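Local coordinates for SusD superfamily protein (Bacteroides thetaiotaomicron, PDB 3MCX), which is of unknown function but belongs to the SusD family, whose members bind glycans at the outer membrane for import, a role it may share, at residues Tyr176-Leu187 / Ala204-Met215. Numbering follows the deposited sequence. Where two conformers were deposited one is given.
Sequences YEQVVSDMSNAL and AQALLSRVYLNM. With ZN (zinc ion), chain B.
Val211 is the knob at the centre of this contact, set into a hole formed by Tyr176, Val179, Val180 and Met183. Its two methyls divide the work. CG1 meets Val180 CG2 at 3.9 Å and the Tyr176 ring, while CG2 faces Val179 and the methyl end of Met183. Met183, a selenomethionine, turns CG back beside its own backbone N (chi1 -62°) and then runs on extended. This lays SE against Leu207 CB at 4.0 Å and lets the side chain run past Leu208 in the opposite direction. Leu187 closes one end, its CD2 3.6 Å from Ala204 CB. At the other end, selenomethionine Met215 bends at its last torsion (chi3 77°) and makes an oblique Met-aromatic contact with Tyr176, SE lying 5.0 Å from the ring centroid. Tyr144 packs edge-to-face with the same ring.

Tyr212 points away at its root, but its ring swings back across Val180. Its OH and Ser184 OG are too far apart to bond, and water 1 bridges them, 2.7 Å from Tyr212 OH and in the plane of the ring. Ser184 OG gives its hydrogen to Val180 O at 2.7 Å, opposite the face used by Ser184 N, and accepts one from water 1.

Segments 176-186 and 204-214 run antiparallel, their axes 9.9 Å apart at closest approach. They belong to helices 172-186 and 201-214, which form a helical hairpin, consistent with the TPR-like helical core of SusD proteins. Asp182 pairs with Arg129 and Arg210 with Glu358, tying the hairpin to neighbouring helices. No direct hydrogen bond crosses the interface, so its cohesion is mainly apolar, with one water-mediated polar link.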
loop_
_atom_site.group_PDB
_atom_site.type_symbol
_atom_site.label_atom_id
_atom_site.label_comp_id
_atom_site.label_asym_id
_atom_site.label_seq_id
_atom_site.Cartn_x
_atom_site.Cartn_y
_atom_site.Cartn_z
ATOM N N TYR A 176 -5.757 13.780 7.426
ATOM C CA TYR A 176 -4.300 13.831 7.219
ATOM C C TYR A 176 -3.557 14.525 8.379
ATOM O O TYR A 176 -2.470 14.109 8.762
ATOM C CB TYR A 176 -3.931 14.472 5.877
ATOM C CG TYR A 176 -3.879 13.553 4.673
ATOM C CD1 TYR A 176 -5.022 13.167 3.994
ATOM C CD2 TYR A 176 -2.664 13.130 4.178
ATOM C CE1 TYR A 176 -4.956 12.350 2.866
ATOM C CE2 TYR A 176 -2.587 12.315 3.054
ATOM C CZ TYR A 176 -3.734 11.959 2.390
ATOM O OH TYR A 176 -3.635 11.167 1.260
ATOM N N GLU A 177 -4.136 15.581 8.923
ATOM C CA GLU A 177 -3.521 16.257 10.092
ATOM C C GLU A 177 -3.330 15.257 11.223
ATOM O O GLU A 177 -2.287 15.224 11.859
ATOM C CB GLU A 177 -4.368 17.385 10.605
ATOM C CG GLU A 177 -4.342 18.616 9.786
ATOM C CD GLU A 177 -5.264 19.669 10.382
ATOM O OE1 GLU A 177 -6.209 19.306 11.152
ATOM O OE2 GLU A 177 -5.017 20.870 10.103
ATOM N N GLN A 178 -4.336 14.422 11.455
ATOM C CA GLN A 178 -4.235 13.439 12.558
ATOM C C GLN A 178 -3.215 12.344 12.246
ATOM O O GLN A 178 -2.473 11.936 13.166
ATOM C CB GLN A 178 -5.610 12.839 12.869
ATOM C CG GLN A 178 -5.644 11.959 14.097
ATOM C CD GLN A 178 -5.355 12.718 15.353
ATOM O OE1 GLN A 178 -6.045 13.689 15.687
ATOM N NE2 GLN A 178 -4.333 12.279 16.089
ATOM N N VAL A 179 -3.157 11.919 10.971
ATOM C CA VAL A 179 -2.174 10.939 10.563
ATOM C C VAL A 179 -0.760 11.445 10.823
ATOM O O VAL A 179 0.075 10.758 11.426
ATOM C CB VAL A 179 -2.306 10.624 9.088
ATOM C CG1 VAL A 179 -1.114 9.757 8.601
ATOM C CG2 VAL A 179 -3.678 9.941 8.807
ATOM N N VAL A 180 -0.500 12.656 10.330
ATOM C CA VAL A 180 0.807 13.294 10.487
ATOM C C VAL A 180 1.157 13.489 11.960
ATOM O O VAL A 180 2.282 13.207 12.384
ATOM C CB VAL A 180 0.866 14.631 9.706
ATOM C CG1 VAL A 180 2.142 15.422 10.057
ATOM C CG2 VAL A 180 0.817 14.344 8.155
ATOM N N SER A 181 0.200 13.932 12.752
ATOM C CA SER A 181 0.417 14.096 14.180
ATOM C C SER A 181 0.832 12.771 14.851
ATOM O O SER A 181 1.806 12.712 15.628
ATOM C CB SER A 181 -0.867 14.621 14.822
ATOM O OG SER A 181 -0.731 14.824 16.215
ATOM N N ASP A 182 0.070 11.722 14.596
ATOM C CA ASP A 182 0.346 10.419 15.216
ATOM C C ASP A 182 1.732 9.905 14.849
ATOM O O ASP A 182 2.500 9.489 15.704
ATOM C CB ASP A 182 -0.704 9.395 14.829
ATOM C CG ASP A 182 -2.052 9.630 15.504
ATOM O OD1 ASP A 182 -2.163 10.511 16.361
ATOM O OD2 ASP A 182 -2.994 8.861 15.172
HETATM N N MSE A 183 2.072 9.966 13.578
HETATM C CA MSE A 183 3.361 9.413 13.154
HETATM C C MSE A 183 4.499 10.274 13.661
HETATM O O MSE A 183 5.534 9.731 14.096
HETATM C CB MSE A 183 3.423 9.283 11.653
HETATM C CG MSE A 183 2.399 8.356 11.033
HETATM SE SE MSE A 183 2.816 8.066 9.154
HETATM C CE MSE A 183 1.414 6.797 8.806
ATOM N N SER A 184 4.325 11.594 13.627
ATOM C CA SER A 184 5.366 12.515 14.075
ATOM C C SER A 184 5.592 12.439 15.585
ATOM O O SER A 184 6.744 12.457 16.061
ATOM C CB SER A 184 4.996 13.960 13.686
ATOM O OG SER A 184 4.848 14.062 12.267
ATOM N N ASN A 185 4.501 12.392 16.342
ATOM C CA ASN A 185 4.564 12.309 17.806
ATOM C C ASN A 185 5.169 10.975 18.265
ATOM O O ASN A 185 5.746 10.915 19.357
ATOM C CB ASN A 185 3.190 12.522 18.441
ATOM C CG ASN A 185 2.709 13.965 18.343
ATOM O OD1 ASN A 185 3.516 14.881 18.367
ATOM N ND2 ASN A 185 1.387 14.167 18.295
ATOM N N ALA A 186 5.056 9.950 17.432
ATOM C CA ALA A 186 5.652 8.641 17.701
ATOM C C ALA A 186 7.173 8.617 17.593
ATOM O O ALA A 186 7.826 7.852 18.279
ATOM C CB ALA A 186 5.080 7.604 16.733
ATOM N N LEU A 187 7.761 9.451 16.745
ATOM C CA LEU A 187 9.147 9.210 16.303
ATOM C C LEU A 187 10.181 9.058 17.422
ATOM O O LEU A 187 11.013 8.141 17.384
ATOM C CB LEU A 187 9.614 10.318 15.337
ATOM C CG LEU A 187 8.893 10.474 14.014
ATOM C CD1 LEU A 187 9.437 11.714 13.334
ATOM C CD2 LEU A 187 9.081 9.225 13.141
ATOM N N ALA A 204 8.732 4.651 10.154
ATOM C CA ALA A 204 7.823 5.766 10.373
ATOM C C ALA A 204 8.150 6.995 9.503
ATOM O O ALA A 204 7.249 7.614 8.938
ATOM C CB ALA A 204 7.758 6.154 11.883
ATOM N N GLN A 205 9.421 7.329 9.360
ATOM C CA GLN A 205 9.791 8.423 8.465
ATOM C C GLN A 205 9.495 8.047 7.016
ATOM O O GLN A 205 9.046 8.905 6.260
ATOM C CB GLN A 205 11.270 8.804 8.640
ATOM C CG GLN A 205 11.563 9.691 9.828
ATOM C CD GLN A 205 11.117 11.137 9.574
ATOM O OE1 GLN A 205 9.929 11.419 9.474
ATOM N NE2 GLN A 205 12.073 12.036 9.436
ATOM N N ALA A 206 9.724 6.793 6.635
ATOM C CA ALA A 206 9.395 6.315 5.288
ATOM C C ALA A 206 7.898 6.475 5.036
ATOM O O ALA A 206 7.480 7.014 4.006
ATOM C CB ALA A 206 9.814 4.835 5.116
ATOM N N LEU A 207 7.081 6.048 5.992
ATOM C CA LEU A 207 5.631 6.191 5.832
ATOM C C LEU A 207 5.218 7.665 5.785
ATOM O O LEU A 207 4.348 8.054 4.979
ATOM C CB LEU A 207 4.876 5.491 6.964
ATOM C CG LEU A 207 4.973 3.966 6.937
ATOM C CD1 LEU A 207 4.472 3.411 8.299
ATOM C CD2 LEU A 207 4.224 3.376 5.693
ATOM N N LEU A 208 5.845 8.505 6.605
ATOM C CA LEU A 208 5.583 9.934 6.518
ATOM C C LEU A 208 5.927 10.494 5.135
ATOM O O LEU A 208 5.222 11.370 4.638
ATOM C CB LEU A 208 6.319 10.700 7.624
ATOM C CG LEU A 208 5.571 10.778 8.965
ATOM C CD1 LEU A 208 6.570 11.184 10.101
ATOM C CD2 LEU A 208 4.409 11.775 8.867
ATOM N N SER A 209 6.980 9.992 4.490
ATOM C CA SER A 209 7.278 10.463 3.121
ATOM C C SER A 209 6.139 10.147 2.164
ATOM O O SER A 209 5.811 10.974 1.297
ATOM C CB SER A 209 8.637 9.981 2.581
ATOM O OG SER A 209 8.623 8.621 2.188
ATOM N N ARG A 210 5.524 8.976 2.312
ATOM C CA ARG A 210 4.377 8.606 1.518
ATOM C C ARG A 210 3.198 9.503 1.817
ATOM O O ARG A 210 2.516 9.945 0.912
ATOM C CB ARG A 210 4.038 7.139 1.797
ATOM C CG ARG A 210 2.808 6.620 1.038
ATOM C CD ARG A 210 2.381 5.253 1.502
ATOM N NE ARG A 210 3.336 4.204 1.178
ATOM C CZ ARG A 210 3.249 2.948 1.615
ATOM N NH1 ARG A 210 2.288 2.587 2.441
ATOM N NH2 ARG A 210 4.125 2.048 1.215
ATOM N N VAL A 211 2.914 9.705 3.109
ATOM C CA VAL A 211 1.792 10.553 3.493
ATOM C C VAL A 211 1.933 11.989 2.957
ATOM O O VAL A 211 1.021 12.533 2.305
ATOM C CB VAL A 211 1.576 10.521 5.042
ATOM C CG1 VAL A 211 0.539 11.535 5.486
ATOM C CG2 VAL A 211 1.230 9.111 5.486
ATOM N N TYR A 212 3.066 12.615 3.256
ATOM C CA TYR A 212 3.308 13.993 2.812
ATOM C C TYR A 212 3.253 14.112 1.285
ATOM O O TYR A 212 2.722 15.080 0.738
ATOM C CB TYR A 212 4.658 14.451 3.324
ATOM C CG TYR A 212 4.734 14.869 4.782
ATOM C CD1 TYR A 212 3.807 15.749 5.342
ATOM C CD2 TYR A 212 5.779 14.403 5.599
ATOM C CE1 TYR A 212 3.923 16.165 6.678
ATOM C CE2 TYR A 212 5.900 14.826 6.920
ATOM C CZ TYR A 212 4.974 15.686 7.460
ATOM O OH TYR A 212 5.110 16.105 8.778
ATOM N N LEU A 213 3.813 13.143 0.575
ATOM C CA LEU A 213 3.825 13.187 -0.894
ATOM C C LEU A 213 2.377 13.256 -1.415
ATOM O O LEU A 213 2.069 14.034 -2.314
ATOM C CB LEU A 213 4.574 11.962 -1.481
ATOM C CG LEU A 213 4.773 11.937 -3.000
ATOM C CD1 LEU A 213 5.540 13.146 -3.577
ATOM C CD2 LEU A 213 5.440 10.606 -3.380
ATOM N N ASN A 214 1.490 12.457 -0.839
ATOM C CA ASN A 214 0.070 12.398 -1.273
ATOM C C ASN A 214 -0.727 13.602 -0.772
ATOM O O ASN A 214 -1.847 13.833 -1.216
ATOM C CB ASN A 214 -0.549 11.054 -0.876
ATOM C CG ASN A 214 -0.135 9.964 -1.810
ATOM O OD1 ASN A 214 -0.563 9.966 -2.980
ATOM N ND2 ASN A 214 0.753 9.068 -1.344
HETATM N N MSE A 215 -0.130 14.409 0.099
HETATM C CA MSE A 215 -0.701 15.718 0.452
HETATM C C MSE A 215 -0.149 16.823 -0.429
HETATM O O MSE A 215 -0.561 17.996 -0.277
HETATM C CB MSE A 215 -0.328 16.128 1.862
HETATM C CG MSE A 215 -0.908 15.351 2.927
HETATM SE SE MSE A 215 -0.211 15.951 4.648
HETATM C CE MSE A 215 -0.964 17.241 4.930
HETATM ZN ZN ZN B . -7.394 20.530 12.029
HETATM O O HOH W 1 6.822 15.013 10.513
HETATM O O HOH W 2 -8.467 19.001 12.726
#